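Local coordinates for MarR Like Protein, TVG0766549 (Thermoplasma volcanium, PDB 3LFK), which is of uncertain function, reported as a mechanosensitive channel but built like MarR-type transcriptional regulators with a winged helix-turn-helix, which suggests a role in binding DNA, at residues E9-V14 / Y76-E81; Q36-L41 / L70-D75; I52-I57 / E88-T93. One frame throughout, in Å; residues are numbered along the deposited sequence.

Contact 1: E9-V14 / Y76-E81; sequences ESKVLV and YGFALE
K11 lays its aliphatic chain along Y76, the two side chains running the same way, and the contact is built round this pair. The ring is met over one face: K11 CE lies 3.5 Å from the centroid of the Y76 ring, almost exactly on its normal, a CH-pi contact with a methylene that the adjoining ammonium probably polarises. The bend at chi4 (-56°) turns K11 NZ off that axis, yet it remains over the face, 4.4 Å from the ring centroid, in a cation-pi interaction. Lysine suits this place because its methylenes can lie on an aromatic face while the ammonium adds charge.

Polar bonds fix the backbones. K11 N donates to Y76 O at 2.9 Å, approaching the carbonyl from 27° out of its plane, and V12 N turns to S10 OG at 3.0 Å, closing an ST turn. A water accepts from K11 NZ at 2.8 Å and gives a weak bond to Y76 OH, whose stronger partner is E38 OE1.

Apolar contacts complete the joint. K11 CB sits 3.7 Å from F78 CZ, and V12 CG2 touches F78 CE1 more loosely. Between Y76 and F78 in the chain, G77 ends helix 66-76 in a Schellman motif; its positive phi (95°) calls for glycine, and V12 CG2 occupies the side where a beta carbon would point.

The N-terminal arm is thus fastened to the end of helix 66-76 by an aromatic face and a backbone bond. With the tyrosine hydroxyl tied to a carboxylate, the ring would probably be richer in electrons and a better seat for the lysine cation.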
loop_
_atom_site.group_PDB
_atom_site.type_symbol
_atom_site.label_atom_id
_atom_site.label_comp_id
_atom_site.label_asym_id
_atom_site.label_seq_id
_atom_site.Cartn_x
_atom_site.Cartn_y
_atom_site.Cartn_z
ATOM N N GLU A 9 -2.605 -13.393 -6.609
ATOM C CA GLU A 9 -1.217 -13.585 -6.998
ATOM C C GLU A 9 -0.277 -12.546 -6.391
ATOM O O GLU A 9 -0.663 -11.383 -6.204
ATOM C CB GLU A 9 -1.115 -13.545 -8.534
ATOM C CG GLU A 9 0.279 -13.823 -9.067
ATOM C CD GLU A 9 0.340 -13.902 -10.594
ATOM O OE1 GLU A 9 -0.016 -12.906 -11.273
ATOM O OE2 GLU A 9 0.753 -14.965 -11.115
ATOM N N SER A 10 0.944 -12.953 -6.050
ATOM C CA SER A 10 1.925 -12.020 -5.518
ATOM C C SER A 10 2.277 -10.970 -6.557
ATOM O O SER A 10 2.317 -11.275 -7.752
ATOM C CB SER A 10 3.213 -12.750 -5.151
ATOM O OG SER A 10 4.222 -11.857 -4.790
ATOM N N LYS A 11 2.503 -9.734 -6.118
ATOM C CA LYS A 11 2.932 -8.692 -7.042
ATOM C C LYS A 11 4.408 -8.428 -6.831
ATOM O O LYS A 11 4.989 -7.537 -7.464
ATOM C CB LYS A 11 2.168 -7.382 -6.825
ATOM C CG LYS A 11 0.685 -7.490 -7.113
ATOM C CD LYS A 11 0.056 -6.090 -7.116
ATOM C CE LYS A 11 -1.447 -6.207 -7.361
ATOM N NZ LYS A 11 -1.755 -6.944 -8.639
ATOM N N VAL A 12 5.041 -9.192 -5.939
ATOM C CA VAL A 12 6.451 -8.974 -5.693
ATOM C C VAL A 12 7.271 -9.989 -6.515
ATOM O O VAL A 12 7.297 -11.190 -6.212
ATOM C CB VAL A 12 6.789 -9.109 -4.199
ATOM C CG1 VAL A 12 8.288 -8.952 -3.993
ATOM C CG2 VAL A 12 6.049 -8.034 -3.399
ATOM N N LEU A 13 7.920 -9.492 -7.564
ATOM C CA LEU A 13 8.730 -10.322 -8.459
ATOM C C LEU A 13 10.111 -10.520 -7.876
ATOM O O LEU A 13 10.641 -11.639 -7.865
ATOM C CB LEU A 13 8.844 -9.652 -9.824
ATOM C CG LEU A 13 7.590 -9.790 -10.689
ATOM C CD1 LEU A 13 7.678 -8.868 -11.902
ATOM C CD2 LEU A 13 7.433 -11.245 -11.115
ATOM N N VAL A 14 10.687 -9.430 -7.406
ATOM C CA VAL A 14 11.996 -9.448 -6.773
ATOM C C VAL A 14 11.951 -8.491 -5.592
ATOM O O VAL A 14 11.644 -7.306 -5.746
ATOM C CB VAL A 14 13.119 -8.967 -7.725
ATOM C CG1 VAL A 14 14.477 -9.153 -7.045
ATOM C CG2 VAL A 14 13.073 -9.733 -9.033
ATOM N N TYR A 76 -0.620 -9.948 -2.087
ATOM C CA TYR A 76 0.261 -9.282 -3.061
ATOM C C TYR A 76 1.702 -9.185 -2.587
ATOM O O TYR A 76 2.604 -8.920 -3.379
ATOM C CB TYR A 76 -0.187 -7.825 -3.326
ATOM C CG TYR A 76 -1.560 -7.647 -3.896
ATOM C CD1 TYR A 76 -2.164 -8.608 -4.674
ATOM C CD2 TYR A 76 -2.253 -6.451 -3.666
ATOM C CE1 TYR A 76 -3.421 -8.412 -5.221
ATOM C CE2 TYR A 76 -3.500 -6.230 -4.205
ATOM C CZ TYR A 76 -4.094 -7.201 -4.981
ATOM O OH TYR A 76 -5.334 -6.986 -5.526
ATOM N N GLY A 77 1.917 -9.342 -1.286
ATOM C CA GLY A 77 3.240 -9.236 -0.712
ATOM C C GLY A 77 3.548 -7.850 -0.154
ATOM O O GLY A 77 4.695 -7.517 0.130
ATOM N N PHE A 78 2.501 -7.052 0.054
ATOM C CA PHE A 78 2.689 -5.672 0.534
ATOM C C PHE A 78 2.491 -5.442 2.022
ATOM O O PHE A 78 2.887 -4.388 2.559
ATOM C CB PHE A 78 1.756 -4.703 -0.213
ATOM C CG PHE A 78 1.977 -4.636 -1.712
ATOM C CD1 PHE A 78 3.184 -5.046 -2.295
ATOM C CD2 PHE A 78 0.969 -4.146 -2.546
ATOM C CE1 PHE A 78 3.357 -4.959 -3.690
ATOM C CE2 PHE A 78 1.132 -4.058 -3.926
ATOM C CZ PHE A 78 2.344 -4.469 -4.513
ATOM N N ALA A 79 1.899 -6.417 2.702
ATOM C CA ALA A 79 1.666 -6.278 4.123
ATOM C C ALA A 79 1.660 -7.641 4.774
ATOM O O ALA A 79 1.511 -8.683 4.113
ATOM C CB ALA A 79 0.303 -5.598 4.337
ATOM N N LEU A 80 1.820 -7.635 6.094
ATOM C CA LEU A 80 1.748 -8.897 6.804
ATOM C C LEU A 80 1.265 -8.696 8.218
ATOM O O LEU A 80 1.123 -7.557 8.686
ATOM C CB LEU A 80 3.090 -9.643 6.771
ATOM C CG LEU A 80 4.370 -8.909 7.126
ATOM C CD1 LEU A 80 4.559 -8.917 8.636
ATOM C CD2 LEU A 80 5.543 -9.616 6.455
ATOM N N GLU A 81 0.949 -9.812 8.868
ATOM C CA GLU A 81 0.480 -9.792 10.256
ATOM C C GLU A 81 1.605 -10.112 11.213
ATOM O O GLU A 81 2.333 -11.091 11.036
ATOM C CB GLU A 81 -0.580 -10.841 10.520
ATOM C CG GLU A 81 -1.710 -10.906 9.565
ATOM C CD GLU A 81 -2.535 -12.143 9.824
ATOM O OE1 GLU A 81 -3.121 -12.232 10.922
ATOM O OE2 GLU A 81 -2.583 -13.028 8.939
HETATM O O HOH W 1 -4.557 -7.138 -8.747
#

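Contact 2: Q36-L41 / L70-D75; sequences QDEVSL and LKNLMD
L41 and L73 cross at a slant where helix 36-47 meets helix 66-76, two helices of the winged helix-turn-helix domain. Over these segments the axes pass 9.8 Å apart at a crossing angle of -81°, nearly perpendicular, so the interface is compact and few side chains carry it.

L41 sends out CG anti to its backbone N (chi1 -180°), which carries CD2 across to the other helix. There the methyl lies 3.7 Å from L73 CD1 and also packs over the backbone of L70, with L70 CB 3.9 Å from L41 CD2. The beta carbon of L70 touches helix 36-47, but the side chain as a whole leads away from it, and L70 also touches L54 of helix 54-60. L73 divides its branches: CD1 goes to L41, while CD2 rests beside the beta carbon and carbonyl oxygen of E38. A forked leucine suits such a place, for one side chain can fill the gaps beside two residues a helical turn apart.

At the border of this apolar patch E38 and N72 cross with carboxylate and amide planes 55° apart. E38 OE2 lies 3.3 Å from N72 ND2, but the angle is too poor for a hydrogen bond, and a water joins them instead. E38 keeps an extended chain beyond CG, and its other oxygen, OE1, accepts from Y76 OH and S35 N, so that the buried carboxylate is held at both oxygens. The bridging water donates to E38 OE2 at 2.8 Å and to D37 OD2 at 3.0 Å, and accepts a weak bond from N72 ND2 at 3.3 Å.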
loop_
_atom_site.group_PDB
_atom_site.type_symbol
_atom_site.label_atom_id
_atom_site.label_comp_id
_atom_site.label_asym_id
_atom_site.label_seq_id
_atom_site.Cartn_x
_atom_site.Cartn_y
_atom_site.Cartn_z
ATOM N N GLN A 36 -9.037 0.678 -6.260
ATOM C CA GLN A 36 -8.903 1.873 -5.407
ATOM C C GLN A 36 -9.017 1.619 -3.903
ATOM O O GLN A 36 -8.331 2.270 -3.097
ATOM C CB GLN A 36 -9.898 2.943 -5.857
ATOM C CG GLN A 36 -9.727 4.288 -5.112
ATOM C CD GLN A 36 -8.297 4.825 -5.162
ATOM O OE1 GLN A 36 -7.691 4.917 -6.236
ATOM N NE2 GLN A 36 -7.753 5.190 -3.991
ATOM N N ASP A 37 -9.863 0.662 -3.514
ATOM C CA ASP A 37 -9.993 0.333 -2.105
ATOM C C ASP A 37 -8.646 -0.155 -1.547
ATOM O O ASP A 37 -8.254 0.191 -0.424
ATOM C CB ASP A 37 -11.118 -0.696 -1.885
ATOM C CG ASP A 37 -11.003 -1.931 -2.793
ATOM O OD1 ASP A 37 -10.193 -1.935 -3.735
ATOM O OD2 ASP A 37 -11.735 -2.904 -2.549
ATOM N N GLU A 38 -7.925 -0.943 -2.353
ATOM C CA GLU A 38 -6.628 -1.457 -1.936
ATOM C C GLU A 38 -5.591 -0.345 -1.818
ATOM O O GLU A 38 -4.816 -0.322 -0.880
ATOM C CB GLU A 38 -6.168 -2.540 -2.940
ATOM C CG GLU A 38 -7.009 -3.811 -2.772
ATOM C CD GLU A 38 -6.973 -4.759 -3.953
ATOM O OE1 GLU A 38 -6.241 -4.519 -4.927
ATOM O OE2 GLU A 38 -7.716 -5.760 -3.886
ATOM N N VAL A 39 -5.619 0.588 -2.762
ATOM C CA VAL A 39 -4.697 1.705 -2.737
ATOM C C VAL A 39 -5.000 2.544 -1.497
ATOM O O VAL A 39 -4.098 2.916 -0.757
ATOM C CB VAL A 39 -4.851 2.567 -4.000
ATOM C CG1 VAL A 39 -3.939 3.790 -3.906
ATOM C CG2 VAL A 39 -4.453 1.769 -5.245
ATOM N N SER A 40 -6.275 2.838 -1.269
ATOM C CA SER A 40 -6.647 3.603 -0.073
ATOM C C SER A 40 -6.122 2.950 1.214
ATOM O O SER A 40 -5.542 3.618 2.089
ATOM C CB SER A 40 -8.176 3.711 -0.007
ATOM O OG SER A 40 -8.636 4.512 -1.076
ATOM N N LEU A 41 -6.302 1.633 1.346
ATOM C CA LEU A 41 -5.828 0.969 2.539
ATOM C C LEU A 41 -4.294 0.989 2.650
ATOM O O LEU A 41 -3.749 1.177 3.717
ATOM C CB LEU A 41 -6.326 -0.479 2.587
ATOM C CG LEU A 41 -5.842 -1.200 3.851
ATOM C CD1 LEU A 41 -6.327 -0.497 5.137
ATOM C CD2 LEU A 41 -6.355 -2.634 3.821
ATOM N N LEU A 70 -7.432 -6.011 3.143
ATOM C CA LEU A 70 -6.122 -6.288 3.745
ATOM C C LEU A 70 -5.578 -7.640 3.266
ATOM O O LEU A 70 -4.388 -7.737 2.970
ATOM C CB LEU A 70 -6.234 -6.291 5.276
ATOM C CG LEU A 70 -4.937 -6.613 6.039
ATOM C CD1 LEU A 70 -3.806 -5.646 5.662
ATOM C CD2 LEU A 70 -5.222 -6.540 7.551
ATOM N N LYS A 71 -6.426 -8.671 3.205
ATOM C CA LYS A 71 -5.956 -9.977 2.753
ATOM C C LYS A 71 -5.400 -9.889 1.346
ATOM O O LYS A 71 -4.447 -10.570 1.028
ATOM C CB LYS A 71 -7.053 -11.033 2.818
ATOM C CG LYS A 71 -7.303 -11.495 4.246
ATOM C CD LYS A 71 -8.404 -12.560 4.285
ATOM C CE LYS A 71 -9.314 -12.366 5.471
ATOM N NZ LYS A 71 -10.424 -13.358 5.470
ATOM N N ASN A 72 -6.002 -9.061 0.495
ATOM C CA ASN A 72 -5.430 -8.898 -0.846
ATOM C C ASN A 72 -4.030 -8.266 -0.755
ATOM O O ASN A 72 -3.101 -8.703 -1.434
ATOM C CB ASN A 72 -6.354 -8.040 -1.729
ATOM C CG ASN A 72 -7.488 -8.849 -2.296
ATOM O OD1 ASN A 72 -7.259 -9.904 -2.885
ATOM N ND2 ASN A 72 -8.711 -8.373 -2.132
ATOM N N LEU A 73 -3.861 -7.237 0.077
ATOM C CA LEU A 73 -2.545 -6.614 0.217
ATOM C C LEU A 73 -1.535 -7.609 0.741
ATOM O O LEU A 73 -0.363 -7.538 0.368
ATOM C CB LEU A 73 -2.595 -5.395 1.142
ATOM C CG LEU A 73 -3.479 -4.259 0.632
ATOM C CD1 LEU A 73 -3.386 -3.131 1.639
ATOM C CD2 LEU A 73 -3.043 -3.768 -0.735
ATOM N N MET A 74 -1.981 -8.520 1.610
ATOM C CA MET A 74 -1.069 -9.549 2.121
ATOM C C MET A 74 -0.703 -10.545 1.019
ATOM O O MET A 74 0.480 -10.911 0.890
ATOM C CB MET A 74 -1.707 -10.247 3.317
ATOM C CG MET A 74 -1.879 -9.280 4.458
ATOM S SD MET A 74 -2.812 -10.077 5.861
ATOM C CE MET A 74 -4.078 -10.668 5.188
ATOM N N ASP A 75 -1.696 -10.973 0.249
ATOM C CA ASP A 75 -1.461 -11.909 -0.844
ATOM C C ASP A 75 -0.512 -11.265 -1.880
ATOM O O ASP A 75 0.315 -11.939 -2.462
ATOM C CB ASP A 75 -2.760 -12.264 -1.551
ATOM C CG ASP A 75 -3.691 -13.111 -0.707
ATOM O OD1 ASP A 75 -3.294 -13.586 0.383
ATOM O OD2 ASP A 75 -4.844 -13.282 -1.152
HETATM O O HOH W 2 -9.931 -5.302 -2.288
#

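Contact 3: I52-I57 / E88-T93; sequences IPLYRI and EKIVLT
I52 and I90 face each other as an antiparallel hydrogen-bonded pair and satisfy one another in both directions. I52 N donates to I90 O at 2.9 Å, in the carbonyl plane; I90 N returns a nearly straight bond to I52 O, 2.7 Å long with an N-H...O angle of 175°. The next pair, P53 with K89, is non-hydrogen-bonded, which suits proline, since it has no N-H to offer. K89 uses its own backbone on D82 of strand 79-84, on the other side of the strand.

A third bond extends the pairing into the helix: L54 N, in the first turn, donates to E88 O at 3.1 Å. P53, at the N-cap, accepts at its carbonyl oxygen from R56 N, so the start of helix 54-60 is tied to strand 87-92 and to its own first turn. Farther along, T93 caps helix 94-116, its OG1 bonded to G96 N and to G77 O.

The side chains sort by face. P53 CG lies 4.0 Å from K89 CE, the lysine chain running alongside the pyrrolidine ring, while K89 NZ makes a long, weak ion pair with E84. On the face that carries I52 and I90, I57 meets I90 at about a right angle, CD1 of I57 3.6 Å from CG1 of I90; the beta-branched I90 suits a strand, and both isoleucines suit the buried interior. L54 lies alongside E88, CD2 3.8 Å from E88 CG, though the glutamate is poorly ordered.

A short strand paired with the second strand of a beta hairpin, and leading directly into a helix, is characteristic of the three-stranded wing sheet of winged helix-turn-helix domains.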
loop_
_atom_site.group_PDB
_atom_site.type_symbol
_atom_site.label_atom_id
_atom_site.label_comp_id
_atom_site.label_asym_id
_atom_site.label_seq_id
_atom_site.Cartn_x
_atom_site.Cartn_y
_atom_site.Cartn_z
ATOM N N ILE A 52 0.306 -0.822 12.463
ATOM C CA ILE A 52 -0.894 -0.428 13.223
ATOM C C ILE A 52 -1.774 -1.619 13.700
ATOM O O ILE A 52 -1.790 -2.686 13.076
ATOM C CB ILE A 52 -1.728 0.519 12.305
ATOM C CG1 ILE A 52 -2.865 1.198 13.069
ATOM C CG2 ILE A 52 -2.346 -0.278 11.176
ATOM C CD1 ILE A 52 -3.595 2.251 12.224
ATOM N N PRO A 53 -2.501 -1.469 14.827
ATOM C CA PRO A 53 -3.361 -2.559 15.318
ATOM C C PRO A 53 -4.508 -2.859 14.346
ATOM O O PRO A 53 -5.059 -1.944 13.719
ATOM C CB PRO A 53 -3.906 -2.004 16.642
ATOM C CG PRO A 53 -2.803 -1.135 17.116
ATOM C CD PRO A 53 -2.382 -0.407 15.850
ATOM N N LEU A 54 -4.896 -4.125 14.224
ATOM C CA LEU A 54 -5.980 -4.456 13.312
ATOM C C LEU A 54 -7.285 -3.725 13.655
ATOM O O LEU A 54 -8.013 -3.298 12.766
ATOM C CB LEU A 54 -6.220 -5.974 13.274
ATOM C CG LEU A 54 -7.385 -6.451 12.406
ATOM C CD1 LEU A 54 -7.089 -6.258 10.904
ATOM C CD2 LEU A 54 -7.611 -7.924 12.694
ATOM N N TYR A 55 -7.576 -3.534 14.944
ATOM C CA TYR A 55 -8.827 -2.865 15.270
ATOM C C TYR A 55 -8.893 -1.428 14.723
ATOM O O TYR A 55 -9.971 -0.921 14.452
ATOM C CB TYR A 55 -9.098 -2.920 16.796
ATOM C CG TYR A 55 -8.313 -1.947 17.622
ATOM C CD1 TYR A 55 -8.661 -0.597 17.661
ATOM C CD2 TYR A 55 -7.189 -2.361 18.334
ATOM C CE1 TYR A 55 -7.900 0.318 18.382
ATOM C CE2 TYR A 55 -6.424 -1.459 19.054
ATOM C CZ TYR A 55 -6.783 -0.123 19.073
ATOM O OH TYR A 55 -6.016 0.768 19.782
ATOM N N ARG A 56 -7.756 -0.764 14.541
ATOM C CA ARG A 56 -7.814 0.587 13.986
ATOM C C ARG A 56 -8.210 0.532 12.511
ATOM O O ARG A 56 -8.908 1.413 12.006
ATOM C CB ARG A 56 -6.475 1.316 14.148
ATOM C CG ARG A 56 -6.110 1.588 15.611
ATOM C CD ARG A 56 -4.963 2.592 15.746
ATOM N NE ARG A 56 -5.273 3.850 15.080
ATOM C CZ ARG A 56 -4.383 4.809 14.839
ATOM N NH1 ARG A 56 -3.121 4.657 15.219
ATOM N NH2 ARG A 56 -4.742 5.901 14.182
ATOM N N ILE A 57 -7.763 -0.512 11.814
ATOM C CA ILE A 57 -8.111 -0.657 10.409
ATOM C C ILE A 57 -9.620 -0.842 10.266
ATOM O O ILE A 57 -10.237 -0.275 9.376
ATOM C CB ILE A 57 -7.348 -1.846 9.799
ATOM C CG1 ILE A 57 -5.876 -1.464 9.691
ATOM C CG2 ILE A 57 -7.926 -2.225 8.425
ATOM C CD1 ILE A 57 -4.975 -2.629 9.379
ATOM N N GLU A 88 -3.396 -8.406 17.253
ATOM C CA GLU A 88 -2.563 -8.491 16.062
ATOM C C GLU A 88 -2.215 -7.114 15.511
ATOM O O GLU A 88 -3.031 -6.186 15.558
ATOM C CB GLU A 88 -3.253 -9.345 14.993
ATOM C CG GLU A 88 -4.746 -9.107 14.860
ATOM C CD GLU A 88 -5.530 -10.406 14.780
ATOM O OE1 GLU A 88 -6.487 -10.565 15.571
ATOM O OE2 GLU A 88 -5.195 -11.266 13.932
ATOM N N LYS A 89 -0.988 -7.000 15.006
ATOM C CA LYS A 89 -0.454 -5.759 14.440
ATOM C C LYS A 89 -0.251 -5.970 12.939
ATOM O O LYS A 89 0.273 -7.005 12.524
ATOM C CB LYS A 89 0.903 -5.455 15.071
ATOM C CG LYS A 89 1.177 -4.005 15.418
ATOM C CD LYS A 89 0.466 -3.605 16.706
ATOM C CE LYS A 89 1.042 -2.315 17.282
ATOM N NZ LYS A 89 2.445 -2.489 17.754
ATOM N N ILE A 90 -0.659 -4.997 12.135
ATOM C CA ILE A 90 -0.501 -5.099 10.676
ATOM C C ILE A 90 0.666 -4.199 10.269
ATOM O O ILE A 90 0.727 -3.036 10.673
ATOM C CB ILE A 90 -1.772 -4.644 9.940
ATOM C CG1 ILE A 90 -2.980 -5.460 10.412
ATOM C CG2 ILE A 90 -1.552 -4.723 8.430
ATOM C CD1 ILE A 90 -2.780 -6.988 10.380
ATOM N N VAL A 91 1.607 -4.730 9.482
ATOM C CA VAL A 91 2.775 -3.951 9.076
ATOM C C VAL A 91 3.028 -4.054 7.585
ATOM O O VAL A 91 2.750 -5.100 6.972
ATOM C CB VAL A 91 4.081 -4.431 9.787
ATOM C CG1 VAL A 91 3.842 -4.608 11.285
ATOM C CG2 VAL A 91 4.545 -5.713 9.187
ATOM N N LEU A 92 3.509 -2.971 6.985
ATOM C CA LEU A 92 3.830 -3.007 5.566
ATOM C C LEU A 92 5.166 -3.722 5.416
ATOM O O LEU A 92 6.038 -3.633 6.289
ATOM C CB LEU A 92 3.982 -1.590 4.977
ATOM C CG LEU A 92 2.717 -0.746 4.903
ATOM C CD1 LEU A 92 3.052 0.625 4.378
ATOM C CD2 LEU A 92 1.685 -1.415 3.997
ATOM N N THR A 93 5.308 -4.476 4.336
ATOM C CA THR A 93 6.606 -5.099 4.055
ATOM C C THR A 93 7.442 -4.007 3.382
ATOM O O THR A 93 6.928 -2.949 3.036
ATOM C CB THR A 93 6.468 -6.226 3.045
ATOM O OG1 THR A 93 5.877 -5.696 1.853
ATOM C CG2 THR A 93 5.564 -7.341 3.578
#

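Overall arrangement
Contact 2 is the buried centre, nearest the middle of the chain, and joins two helices through leucines with a water-linked polar border. Contacts 1 and 3 are only partly buried: the first fastens the N-terminal arm by a cation-pi pair and one backbone bond, the third is sheet pairing dominated by three backbone bonds. Helix 66-76 supplies L73 to contact 2 and runs out at Y76 in contact 1, with F78 N bonding back to L73 O. Contacts 1 and 3 both reach the three-stranded sheet, where L80 N bonds V91 O across the wing hairpin. Contacts 2 and 3 meet by apolar packing, L70 lying against I90 and L54, and L41 against I57.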